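PDB 4KK3: protein-arginine-phosphatase from Bacillus subtilis subsp. subtilis, which removes phosphate specifically from phosphoarginine residues in many proteins, reversing the action of the arginine kinase McsB and restoring DNA binding by the CtsR repressor. Local coordinates for residues A[2-7]-A[35-40]; A[13-18]-A[62-67]; A[72-77]-A[100-105]. All coordinates share one frame; numbering follows the deposited sequence.

Contact 1: residues A[2-7]-A[35-40]; sequences DIIFVC and RSAGVF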
# COMPACT_ATOMS: atom_id res chain seq x y z
N ASP A 2 6.62 -1.14 -11.46
CA ASP A 2 6.68 -1.77 -10.14
C ASP A 2 6.22 -0.80 -9.06
O ASP A 2 6.83 0.24 -8.85
CB ASP A 2 8.10 -2.23 -9.82
CG ASP A 2 8.43 -3.57 -10.45
OD1 ASP A 2 7.83 -3.91 -11.49
OD2 ASP A 2 9.29 -4.29 -9.90
N ILE A 3 5.15 -1.17 -8.36
CA ILE A 3 4.59 -0.32 -7.34
C ILE A 3 4.73 -1.01 -6.00
O ILE A 3 4.46 -2.21 -5.88
CB ILE A 3 3.10 -0.06 -7.59
CG1 ILE A 3 2.89 0.47 -9.01
CG2 ILE A 3 2.55 0.94 -6.57
CD1 ILE A 3 3.33 1.86 -9.20
N ILE A 4 5.19 -0.28 -4.99
CA ILE A 4 5.21 -0.82 -3.63
C ILE A 4 4.44 0.05 -2.63
O ILE A 4 4.63 1.26 -2.57
CB ILE A 4 6.65 -1.13 -3.14
CG1 ILE A 4 6.62 -1.76 -1.75
CG2 ILE A 4 7.50 0.11 -3.11
CD1 ILE A 4 7.89 -2.48 -1.39
N PHE A 5 3.55 -0.58 -1.87
CA PHE A 5 2.80 0.11 -0.81
C PHE A 5 3.53 -0.11 0.50
O PHE A 5 3.95 -1.22 0.78
CB PHE A 5 1.38 -0.48 -0.72
CG PHE A 5 0.55 -0.20 -1.93
CD1 PHE A 5 0.09 1.09 -2.19
CD2 PHE A 5 0.22 -1.22 -2.82
CE1 PHE A 5 -0.67 1.36 -3.30
CE2 PHE A 5 -0.54 -0.96 -3.95
CZ PHE A 5 -1.00 0.32 -4.19
N VAL A 6 3.68 0.93 1.30
CA VAL A 6 4.45 0.82 2.55
C VAL A 6 3.66 1.31 3.76
O VAL A 6 3.06 2.39 3.72
CB VAL A 6 5.76 1.65 2.46
CG1 VAL A 6 6.48 1.62 3.81
CG2 VAL A 6 6.66 1.12 1.37
N CYS A 7 3.67 0.53 4.84
CA CYS A 7 3.09 0.99 6.11
C CYS A 7 4.06 0.69 7.24
O CYS A 7 5.26 0.59 7.01
CB CYS A 7 1.70 0.36 6.37
SG CYS A 7 1.67 -1.45 6.42
N ARG A 35 3.62 -4.82 -4.90
CA ARG A 35 4.13 -5.43 -3.68
C ARG A 35 3.80 -4.54 -2.48
O ARG A 35 3.29 -3.43 -2.64
CB ARG A 35 5.65 -5.58 -3.75
CG ARG A 35 6.16 -6.60 -4.74
CD ARG A 35 7.63 -6.87 -4.47
NE ARG A 35 7.92 -6.75 -3.04
CZ ARG A 35 7.69 -7.71 -2.14
NH1 ARG A 35 7.17 -8.87 -2.52
NH2 ARG A 35 7.98 -7.50 -0.86
N SER A 36 4.10 -5.03 -1.28
CA SER A 36 4.00 -4.23 -0.08
C SER A 36 5.14 -4.57 0.88
O SER A 36 5.71 -5.66 0.82
CB SER A 36 2.66 -4.43 0.62
OG SER A 36 2.55 -5.77 1.06
N ALA A 37 5.47 -3.62 1.74
CA ALA A 37 6.48 -3.85 2.79
C ALA A 37 6.26 -2.88 3.97
O ALA A 37 5.43 -1.99 3.89
CB ALA A 37 7.89 -3.69 2.21
N GLY A 38 6.98 -3.09 5.06
CA GLY A 38 6.77 -2.27 6.24
C GLY A 38 8.08 -1.69 6.75
O GLY A 38 9.12 -2.34 6.67
N VAL A 39 8.03 -0.47 7.26
CA VAL A 39 9.25 0.14 7.81
C VAL A 39 9.68 -0.47 9.14
O VAL A 39 10.86 -0.42 9.49
CB VAL A 39 9.13 1.67 7.92
CG1 VAL A 39 8.97 2.27 6.56
CG2 VAL A 39 7.96 2.07 8.80
N PHE A 40 8.74 -1.05 9.88
CA PHE A 40 9.09 -1.75 11.12
C PHE A 40 8.42 -3.11 11.15
O PHE A 40 7.75 -3.48 12.11
CB PHE A 40 8.71 -0.92 12.36
CG PHE A 40 9.51 0.35 12.50
CD1 PHE A 40 10.88 0.30 12.62
CD2 PHE A 40 8.88 1.59 12.50
CE1 PHE A 40 11.63 1.46 12.73
CE2 PHE A 40 9.62 2.75 12.61
CZ PHE A 40 10.99 2.69 12.73
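Ile4 reaches Ala37 through its longer branch: CG1 stands anti to the backbone N (chi1 -177°) and the chain runs on nearly extended. This lays Ile4 CD1 against Ala37 CB at 3.8 Å. Two residues on, Val6 also turns CG1 away from its own N (175°). Val6 CG1 meets CG1 of Val39 at 3.8 Å, and the two side chains cross at about a right angle. Ile4, Val6, Arg35 and Ala37 form one face of the pairing. Phe5, Cys7 and Ser36 point to the other face.

Five backbone hydrogen bonds join the two strands in parallel. Arg35 N gives a bond of 2.9 Å to Ile3 O. Arg35 O then accepts from Phe5 N, and Phe5 O accepts from Ala37 N. Cys7 N to Ala37 O is the longest of the five, at 3.2 Å. Val39 N closes the set with 3.0 Å to Cys7 O, just past the end of strand 33-38. CA-H...O contacts lie between these bonds, such as Ser36 CA to Phe5 O at 3.1 Å. Ser36 CB also lies close to Phe5 O, at 3.5 Å. The hydroxyl of Ser36 is held by Glu18 and Asn10.

Strand 2-7 ends in Cys7, the catalytic nucleophile, where the phosphate-binding loop begins. A bound phosphate lies about 3 Å from the Cys7 side chain.

Strands 2-7 and 33-38 are joined through helix 13-28 as a beta-alpha-beta crossover. That helix packs on Phe5, Cys7 and Ser36 through Ser14 and Ala17. Helix 85-94 touches Val6 and Val39 from the other face. Strand 79-82 pairs along the other edge of strand 2-7, which puts 2-7 inside the sheet.

Contact 2: residues A[13-18]-A[62-67]; sequences RSPMAE and LNHVSS. With PO4 (phosphate ion), chain B.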
# COMPACT_ATOMS: atom_id res chain seq x y z
N ARG A 13 -2.52 -2.08 6.60
CA ARG A 13 -2.80 -1.13 5.52
C ARG A 13 -2.15 -1.51 4.19
O ARG A 13 -2.84 -1.60 3.17
CB ARG A 13 -2.33 0.27 5.91
CG ARG A 13 -3.31 1.07 6.74
CD ARG A 13 -2.59 2.26 7.43
NE ARG A 13 -1.46 1.80 8.21
CZ ARG A 13 -0.64 2.61 8.88
NH1 ARG A 13 -0.87 3.92 8.86
NH2 ARG A 13 0.37 2.12 9.58
N SER A 14 -0.83 -1.68 4.18
CA SER A 14 -0.18 -1.99 2.92
C SER A 14 -0.54 -3.36 2.32
O SER A 14 -0.68 -3.44 1.10
CB SER A 14 1.34 -1.68 2.89
OG SER A 14 2.12 -2.51 3.74
N PRO A 15 -0.74 -4.42 3.16
CA PRO A 15 -1.25 -5.66 2.56
C PRO A 15 -2.67 -5.52 2.04
O PRO A 15 -2.98 -6.13 1.01
CB PRO A 15 -1.22 -6.67 3.73
CG PRO A 15 -0.24 -6.10 4.71
CD PRO A 15 -0.39 -4.61 4.58
N MSE A 16 -3.53 -4.77 2.73
CA MSE A 16 -4.87 -4.51 2.19
C MSE A 16 -4.77 -3.74 0.88
O MSE A 16 -5.44 -4.05 -0.08
CB MSE A 16 -5.76 -3.75 3.18
CG MSE A 16 -6.42 -4.68 4.22
SE MSE A 16 -7.84 -3.80 5.26
CE MSE A 16 -6.69 -2.70 6.30
N ALA A 17 -3.91 -2.73 0.84
CA ALA A 17 -3.77 -1.95 -0.40
C ALA A 17 -3.29 -2.80 -1.58
O ALA A 17 -3.81 -2.69 -2.70
CB ALA A 17 -2.83 -0.77 -0.18
N GLU A 18 -2.28 -3.63 -1.34
CA GLU A 18 -1.74 -4.53 -2.34
C GLU A 18 -2.82 -5.47 -2.91
O GLU A 18 -2.96 -5.63 -4.11
CB GLU A 18 -0.61 -5.36 -1.71
CG GLU A 18 -0.07 -6.49 -2.60
CD GLU A 18 1.02 -7.32 -1.94
OE1 GLU A 18 1.30 -7.14 -0.74
OE2 GLU A 18 1.60 -8.19 -2.63
N LEU A 62 -6.73 -12.35 1.38
CA LEU A 62 -5.53 -11.65 1.83
C LEU A 62 -4.61 -12.64 2.52
O LEU A 62 -4.61 -12.77 3.75
CB LEU A 62 -5.92 -10.50 2.75
CG LEU A 62 -4.78 -9.64 3.30
CD1 LEU A 62 -3.90 -9.14 2.15
CD2 LEU A 62 -5.36 -8.49 4.12
N ASN A 63 -3.88 -13.40 1.70
CA ASN A 63 -2.96 -14.42 2.18
C ASN A 63 -1.57 -13.84 2.11
O ASN A 63 -0.92 -13.86 1.06
CB ASN A 63 -3.05 -15.68 1.32
CG ASN A 63 -2.24 -16.84 1.90
OD1 ASN A 63 -1.49 -16.68 2.86
ND2 ASN A 63 -2.38 -18.02 1.31
N HIS A 64 -1.12 -13.31 3.23
CA HIS A 64 -0.00 -12.40 3.20
C HIS A 64 1.02 -12.72 4.26
O HIS A 64 0.69 -13.06 5.39
CB HIS A 64 -0.52 -10.99 3.43
CG HIS A 64 0.56 -9.98 3.60
ND1 HIS A 64 1.30 -9.50 2.55
CD2 HIS A 64 1.05 -9.38 4.71
CE1 HIS A 64 2.19 -8.63 2.99
NE2 HIS A 64 2.06 -8.54 4.30
N VAL A 65 2.29 -12.59 3.89
CA VAL A 65 3.37 -12.73 4.84
C VAL A 65 4.15 -11.42 4.87
O VAL A 65 4.53 -10.90 3.83
CB VAL A 65 4.30 -13.88 4.44
CG1 VAL A 65 5.56 -13.84 5.25
CG2 VAL A 65 3.60 -15.21 4.64
N SER A 66 4.36 -10.89 6.08
CA SER A 66 5.02 -9.59 6.26
C SER A 66 6.45 -9.56 5.72
O SER A 66 7.19 -10.55 5.79
CB SER A 66 5.02 -9.20 7.74
OG SER A 66 3.70 -9.09 8.25
N SER A 67 6.84 -8.41 5.18
CA SER A 67 8.19 -8.23 4.64
C SER A 67 8.74 -6.87 5.05
O SER A 67 8.03 -5.87 4.97
CB SER A 67 8.15 -8.35 3.12
OG SER A 67 9.41 -8.02 2.55
P PO4 B . -0.05 -1.59 9.70
O1 PO4 B . -1.04 -0.98 8.76
O2 PO4 B . -0.71 -1.75 11.07
O3 PO4 B . 1.12 -0.61 9.88
O4 PO4 B . 0.50 -2.92 9.27
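Pro15 sits over one face of the His64 imidazole, its CB above the ring centre. Pro15 CB is 3.7 Å from the ring centroid and only 9° off the ring normal, a CH-pi contact. Pro15 CG leans toward one side of the ring, 3.4 Å from His64 NE2. The ring reaches the helix because His64 CG is anti to the backbone N (chi1 172°). Its NE2 is hydrogen-bonded to Asn10 O, which fixes the rotation of the ring.

Leu62 covers the next part of the helix. Its CD1 lies 3.3 Å from Pro15 O, and its CD2 meets Met16 CG at 4.0 Å. Glu18 comes near the imidazole without bonding to it: the carboxylate stands almost upright to the ring plane, and its polar partners are Ser36 and Lys22. A smaller alanine in place of His64 would probably uncover the side of Pro15 and leave Asn10 O without this partner.

On the other side of the helix start, Arg13 grips the phosphate. Arg13 N and NE both donate to O1 of the ion, NE at 2.9 Å. Arg13 NH2 bonds to O3 at 2.8 Å, so the ion lies in the guanidinium plane at its edge. Gly9, Thr11 and Cys12 add backbone N-H bonds. This is the P-loop of the low molecular weight phosphatases, running from Cys7 to Arg13 into helix 13-28.

Contact 3: residues A[72-77]-A[100-105]; sequences ELMESA and DKVFTL
The flat groups that meet here are two backbone carbonyls, those of Met74 and Ala77. No aromatic ring takes part across the contact. Lys101 NZ lies in the plane of both carbonyls and bonds to each oxygen. The distance is 2.8 Å from Lys101 NZ to Met74 O and the same from Lys101 NZ to Ala77 O. The C=O...N angles are 154° and 153°. Glu75 O is also near, 3.1 Å from Lys101 NZ, but its angle is too poor for a bond.

Two bonds from one ammonium group thus tie down the end of helix 71-76. Ala77 is the first residue to leave the helical conformation. The positive charge sits beside carbonyls at the C-terminal end of the helix, where it would be expected to suit the helix dipole. Glu75 OE2 stays 6.0 Å from Lys101 NZ, and no salt bridge forms.

The lysine chain is bent once, at chi3 (65°), and this bend turns NZ in between the two oxygens. The methylene groups follow it closely: Lys101 CE is 3.4 Å from Ala77 O.

Beside this polar site lies an apolar contact. Met74 is modelled as selenomethionine, and bends at chi2 and chi3 fold its chain back on itself. Its terminal CE meets Val102 CG2 at 3.7 Å, with the two side chains at about a right angle. Val80, Ile91, Phe95 and Tyr98 also pack on Met74.

The backbone of Lys101 and Phe103 pairs with strand 79-82, the next strand of the sheet. Helix 71-76 leads into that strand. The contact therefore joins the C-terminal end of helix 71-76, whose carbonyls Lys101 NZ bonds, to the start of the edge strand 102-104 of a parallel alpha/beta sheet.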
# COMPACT_ATOMS: atom_id res chain seq x y z
N GLU A 72 17.15 -2.96 -1.64
CA GLU A 72 16.89 -3.59 -2.93
C GLU A 72 15.49 -3.28 -3.46
O GLU A 72 15.33 -2.96 -4.64
CB GLU A 72 17.07 -5.10 -2.84
CG GLU A 72 16.97 -5.81 -4.18
CD GLU A 72 16.60 -7.28 -4.03
OE1 GLU A 72 15.42 -7.56 -3.75
OE2 GLU A 72 17.49 -8.14 -4.19
N LEU A 73 14.49 -3.38 -2.59
CA LEU A 73 13.12 -3.04 -2.97
C LEU A 73 12.99 -1.56 -3.33
O LEU A 73 12.29 -1.21 -4.28
CB LEU A 73 12.15 -3.38 -1.83
CG LEU A 73 11.97 -4.86 -1.47
CD1 LEU A 73 11.08 -4.98 -0.24
CD2 LEU A 73 11.38 -5.63 -2.64
N MSE A 74 13.65 -0.71 -2.56
CA MSE A 74 13.60 0.73 -2.78
C MSE A 74 14.25 1.11 -4.11
O MSE A 74 13.76 2.00 -4.81
CB MSE A 74 14.26 1.49 -1.63
CG MSE A 74 13.43 1.53 -0.34
SE MSE A 74 11.74 2.49 -0.59
CE MSE A 74 12.49 4.14 -1.29
N GLU A 75 15.34 0.44 -4.46
CA GLU A 75 16.03 0.72 -5.72
C GLU A 75 15.18 0.30 -6.92
O GLU A 75 15.08 1.03 -7.91
CB GLU A 75 17.39 0.02 -5.76
CG GLU A 75 18.23 0.31 -7.01
CD GLU A 75 17.81 -0.51 -8.23
OE1 GLU A 75 17.39 -1.68 -8.06
OE2 GLU A 75 17.90 0.02 -9.36
N SER A 76 14.57 -0.88 -6.83
CA SER A 76 13.86 -1.47 -7.97
C SER A 76 12.46 -0.91 -8.22
O SER A 76 11.94 -1.02 -9.33
CB SER A 76 13.76 -2.99 -7.81
OG SER A 76 12.92 -3.54 -8.80
N ALA A 77 11.86 -0.32 -7.19
CA ALA A 77 10.51 0.24 -7.33
C ALA A 77 10.49 1.43 -8.28
O ALA A 77 11.41 2.25 -8.28
CB ALA A 77 9.95 0.64 -5.96
N ASP A 100 12.39 11.06 -4.84
CA ASP A 100 11.65 11.36 -6.06
C ASP A 100 10.65 10.30 -6.43
O ASP A 100 9.81 10.53 -7.28
CB ASP A 100 12.58 11.57 -7.22
CG ASP A 100 13.20 12.94 -7.20
OD1 ASP A 100 12.43 13.93 -7.20
OD2 ASP A 100 14.44 13.00 -7.12
N LYS A 101 10.75 9.14 -5.79
CA LYS A 101 9.80 8.06 -6.07
C LYS A 101 8.85 7.76 -4.91
O LYS A 101 7.99 6.90 -5.03
CB LYS A 101 10.53 6.77 -6.49
CG LYS A 101 11.20 6.05 -5.34
CD LYS A 101 11.79 4.71 -5.78
CE LYS A 101 12.91 4.88 -6.78
NZ LYS A 101 13.55 3.56 -7.13
N VAL A 102 8.99 8.49 -3.81
CA VAL A 102 8.21 8.20 -2.60
C VAL A 102 7.18 9.30 -2.33
O VAL A 102 7.53 10.48 -2.19
CB VAL A 102 9.12 8.09 -1.38
CG1 VAL A 102 8.31 7.84 -0.11
CG2 VAL A 102 10.18 7.01 -1.58
N PHE A 103 5.91 8.89 -2.24
CA PHE A 103 4.81 9.81 -2.01
C PHE A 103 3.83 9.14 -1.08
O PHE A 103 3.75 7.92 -1.08
CB PHE A 103 4.11 10.14 -3.34
CG PHE A 103 5.03 10.76 -4.36
CD1 PHE A 103 5.27 12.13 -4.35
CD2 PHE A 103 5.66 9.98 -5.32
CE1 PHE A 103 6.13 12.71 -5.28
CE2 PHE A 103 6.51 10.56 -6.26
CZ PHE A 103 6.74 11.93 -6.23
N THR A 104 3.05 9.90 -0.32
CA THR A 104 1.92 9.25 0.34
C THR A 104 0.87 8.89 -0.69
O THR A 104 0.80 9.51 -1.75
CB THR A 104 1.26 10.08 1.44
OG1 THR A 104 0.60 11.21 0.86
CG2 THR A 104 2.30 10.53 2.48
N LEU A 105 0.06 7.88 -0.38
CA LEU A 105 -1.00 7.47 -1.27
C LEU A 105 -1.97 8.63 -1.53
O LEU A 105 -2.35 8.90 -2.68
CB LEU A 105 -1.71 6.24 -0.70
CG LEU A 105 -2.89 5.70 -1.51
CD1 LEU A 105 -2.50 5.36 -2.94
CD2 LEU A 105 -3.43 4.47 -0.80

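Overall arrangement
Contact 1 lies between the other two, with its centre about 9 Å from each. The centres of contacts 2 and 3 are about 17 Å apart, and these two do not touch. Contacts 1 and 2 interlock along the chain: strand 2-7, helix 13-28, strand 33-38, then loop 62-67. They meet through Ser36 and Glu18, and through Gly38 and Ser67. Contact 3 follows both in sequence. It reaches the same four-stranded parallel sheet at its far edge and packs on contact 1 through Ile4 and Ala77. Contacts 1 and 2 frame the catalytic phosphate-binding loop, while contact 3 joins helix 71-76 to the far edge of the sheet, away from that loop.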